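Local atomic coordinates of abietadiene synthase, chloroplastic (Abies grandis, PDB entry 3S9V), a protein that belongs to the terpene synthase family of plant enzymes and is built mostly of helices, with a predicted metal-binding domain. Residues S149-E152 with I153-A157; S55-D58 with T59-A63. All blocks are in the same frame, centred on the assembly; numbering follows the deposited sequence.

In the fold
Both contacts are first turns of helices in the same lobe of the chain, far from its centre. Interaction 1 opens helix 151-164 and interaction 2 opens helix 56-62. Their centres lie about 15 Å apart. Both helices pack on helix 101-117, and Y57 and W61 of interaction 2 rest on helix 151-164 itself. The loop residue E207 touches V154 and is hydrogen-bonded to Y57 OH. The start of each helix also meets the small hairpin, S149 at G449 and S55 at T451. Interaction 2 is buried throughout and rich in polar bonds. In interaction 1 the side chains that meet are apolar, and the hydrogen bonds across it are between backbone atoms. Its capping end and E152 are partly exposed.

Interaction 1: S149-E152 with I153-A157; sequences SGFE and IVFPA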
# COMPACT_ATOMS: atom_id res chain seq x y z
N SER A 149 13.31 -20.54 -6.59
CA SER A 149 12.25 -21.07 -7.45
C SER A 149 12.71 -22.19 -8.38
O SER A 149 13.58 -21.98 -9.23
CB SER A 149 11.65 -19.95 -8.30
OG SER A 149 11.20 -18.86 -7.50
N GLY A 150 12.13 -23.37 -8.21
CA GLY A 150 12.47 -24.49 -9.06
C GLY A 150 13.78 -25.17 -8.74
O GLY A 150 14.25 -26.00 -9.53
N PHE A 151 14.37 -24.86 -7.58
CA PHE A 151 15.65 -25.45 -7.20
C PHE A 151 15.68 -26.97 -7.29
O PHE A 151 16.56 -27.54 -7.93
CB PHE A 151 16.05 -25.06 -5.78
CG PHE A 151 17.44 -25.51 -5.40
CD1 PHE A 151 18.55 -24.78 -5.80
CD2 PHE A 151 17.63 -26.69 -4.68
CE1 PHE A 151 19.84 -25.20 -5.48
CE2 PHE A 151 18.92 -27.12 -4.36
CZ PHE A 151 20.03 -26.37 -4.76
N GLU A 152 14.72 -27.61 -6.63
CA GLU A 152 14.64 -29.06 -6.60
C GLU A 152 14.38 -29.72 -7.96
O GLU A 152 14.46 -30.94 -8.10
CB GLU A 152 13.59 -29.48 -5.57
CG GLU A 152 14.00 -29.11 -4.14
CD GLU A 152 13.03 -29.57 -3.06
OE1 GLU A 152 11.87 -29.08 -3.04
OE2 GLU A 152 13.42 -30.42 -2.23
N ILE A 153 14.08 -28.92 -8.96
CA ILE A 153 13.86 -29.46 -10.29
C ILE A 153 15.12 -29.27 -11.11
O ILE A 153 15.64 -30.20 -11.72
CB ILE A 153 12.70 -28.74 -10.99
CG1 ILE A 153 11.36 -29.30 -10.50
CG2 ILE A 153 12.84 -28.87 -12.50
CD1 ILE A 153 10.15 -28.62 -11.13
N VAL A 154 15.62 -28.05 -11.08
CA VAL A 154 16.80 -27.65 -11.83
C VAL A 154 18.17 -28.09 -11.29
O VAL A 154 19.07 -28.43 -12.06
CB VAL A 154 16.76 -26.12 -12.01
CG1 VAL A 154 18.11 -25.59 -12.37
CG2 VAL A 154 15.72 -25.76 -13.11
N PHE A 155 18.35 -28.09 -9.97
CA PHE A 155 19.65 -28.47 -9.42
C PHE A 155 20.02 -29.95 -9.62
O PHE A 155 21.14 -30.26 -10.01
CB PHE A 155 19.72 -28.09 -7.94
CG PHE A 155 21.07 -28.31 -7.32
CD1 PHE A 155 22.16 -27.56 -7.72
CD2 PHE A 155 21.24 -29.26 -6.32
CE1 PHE A 155 23.42 -27.74 -7.14
CE2 PHE A 155 22.49 -29.45 -5.73
CZ PHE A 155 23.58 -28.69 -6.14
N PRO A 156 19.09 -30.88 -9.34
CA PRO A 156 19.46 -32.29 -9.53
C PRO A 156 19.65 -32.65 -11.00
O PRO A 156 20.47 -33.52 -11.34
CB PRO A 156 18.31 -33.04 -8.88
CG PRO A 156 17.82 -32.08 -7.84
CD PRO A 156 17.84 -30.77 -8.57
N ALA A 157 18.91 -31.98 -11.87
CA ALA A 157 19.02 -32.24 -13.30
C ALA A 157 20.45 -31.99 -13.77
O ALA A 157 20.96 -32.73 -14.59
CB ALA A 157 18.05 -31.35 -14.07
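F155 lies beside F151 one turn along helix 151-164, and the two rings form the tight part of this contact. Their planes are at 17° but slid apart, so they hardly overlap. F155 CB sits over the face of F151, 3.7 Å from the ring centroid, as a CH-pi contact. In return F151 CZ stands over the face of F155, near its rim, and reaches F155 CG at 3.4 Å. Both side chains run anti to the backbone N (chi1 -173° for F151), which sends the rings the same way, toward helices 101-117 and 174-187. The more open side is the cap, where G150 and E152 are partly exposed. G150 is the N-cap residue, and its O is gripped by two N-H groups, V154 N at 2.9 Å and I153 N at 3.0 Å. E152 is extended beyond CG, and its OE2 forms a salt bridge with K182. P156 has no N-H for the turn before it. Its CD packs against E152 O at 3.4 Å, and the helix kinks there. F155 N bonds F151 O at 2.8 Å, so backbone bond and ring contact tie the same two residues, while the G150 carbonyl takes up two N-H groups of the first turn.

Interaction 2: S55-D58 with T59-A63; sequences SAYD and TAWVA
W61 packs against Y57 one turn earlier in helix 56-62. Its CB lies 3.5 Å from D58 O. CG lies 4.1 Å from Y57 O, and CD1 comes close to the backbone of the preceding turn, 3.3 Å from Y57 O. The same CD1 stands over the face of the Y57 ring, 3.7 Å from Y57 CZ. NE1 lies above the rim of the ring and reaches Y57 CE1 at 3.4 Å. The rings make an offset edge-to-face pair with planes at 60°, the edge of W61 turned to the face of Y57. The W61 side chain also touches M158 and E161 of helix 151-164, and R64 makes a cation-pi contact with it. This short helix thus joins the all-helical packing of its lobe, against helices 151-164 and 101-117. S55 is its N-cap. S55 O accepts two bonds from T59, from its N and its OG1, each at 2.8 Å. The hydroxyl lies beside the backbone N (chi1 -58°) and comes from above the carbonyl plane. T59 OG1 also bonds V262 N. S55 OG donates to the anti lone pair of D58 OD2 at 2.6 Å, while D58 OD1 is bonded by A233 N. D58 OD2 also lies at the edge of the Y57 ring, in its plane, and Y57 OH bonds E207.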
# COMPACT_ATOMS: atom_id res chain seq x y z
N SER A 55 22.27 -12.88 -13.96
CA SER A 55 22.02 -14.19 -13.35
C SER A 55 23.11 -15.11 -13.89
O SER A 55 23.05 -15.55 -15.03
CB SER A 55 20.65 -14.73 -13.74
OG SER A 55 20.49 -16.05 -13.26
N ALA A 56 24.12 -15.39 -13.07
CA ALA A 56 25.19 -16.25 -13.52
C ALA A 56 24.62 -17.57 -14.02
O ALA A 56 25.05 -18.10 -15.05
CB ALA A 56 26.17 -16.49 -12.38
N TYR A 57 23.63 -18.10 -13.31
CA TYR A 57 23.01 -19.36 -13.68
C TYR A 57 22.38 -19.33 -15.08
O TYR A 57 22.64 -20.20 -15.91
CB TYR A 57 21.94 -19.72 -12.64
CG TYR A 57 21.01 -20.84 -13.07
CD1 TYR A 57 21.40 -22.17 -12.95
CD2 TYR A 57 19.77 -20.56 -13.61
CE1 TYR A 57 20.55 -23.20 -13.36
CE2 TYR A 57 18.92 -21.57 -14.02
CZ TYR A 57 19.32 -22.88 -13.89
OH TYR A 57 18.49 -23.87 -14.33
N ASP A 58 21.54 -18.33 -15.34
CA ASP A 58 20.88 -18.21 -16.63
C ASP A 58 21.88 -17.89 -17.73
O ASP A 58 21.77 -18.39 -18.85
CB ASP A 58 19.81 -17.12 -16.58
CG ASP A 58 18.60 -17.54 -15.78
OD1 ASP A 58 17.58 -17.95 -16.38
OD2 ASP A 58 18.67 -17.47 -14.54
N THR A 59 22.87 -17.08 -17.40
CA THR A 59 23.88 -16.72 -18.38
C THR A 59 24.62 -17.98 -18.80
O THR A 59 24.93 -18.16 -19.97
CB THR A 59 24.85 -15.69 -17.80
OG1 THR A 59 24.10 -14.54 -17.40
CG2 THR A 59 25.89 -15.29 -18.82
N ALA A 60 24.88 -18.85 -17.83
CA ALA A 60 25.58 -20.10 -18.11
C ALA A 60 24.77 -20.93 -19.10
O ALA A 60 25.34 -21.60 -19.97
CB ALA A 60 25.79 -20.87 -16.82
N TRP A 61 23.44 -20.90 -18.99
CA TRP A 61 22.60 -21.67 -19.90
C TRP A 61 22.58 -21.07 -21.30
O TRP A 61 22.60 -21.80 -22.29
CB TRP A 61 21.18 -21.81 -19.35
CG TRP A 61 21.05 -22.97 -18.41
CD1 TRP A 61 21.20 -22.96 -17.05
CD2 TRP A 61 20.83 -24.35 -18.77
NE1 TRP A 61 21.09 -24.23 -16.55
CE2 TRP A 61 20.86 -25.11 -17.58
CE3 TRP A 61 20.61 -25.01 -19.99
CZ2 TRP A 61 20.69 -26.49 -17.56
CZ3 TRP A 61 20.43 -26.41 -19.98
CH2 TRP A 61 20.47 -27.13 -18.77
N VAL A 62 22.55 -19.75 -21.39
CA VAL A 62 22.57 -19.10 -22.69
C VAL A 62 23.92 -19.42 -23.36
O VAL A 62 23.97 -19.69 -24.55
CB VAL A 62 22.39 -17.57 -22.55
CG1 VAL A 62 22.62 -16.89 -23.87
CG2 VAL A 62 20.97 -17.27 -22.05
N ALA A 63 24.99 -19.41 -22.58
CA ALA A 63 26.34 -19.68 -23.07
C ALA A 63 26.51 -21.08 -23.64
O ALA A 63 27.48 -21.35 -24.34
CB ALA A 63 27.34 -19.46 -21.95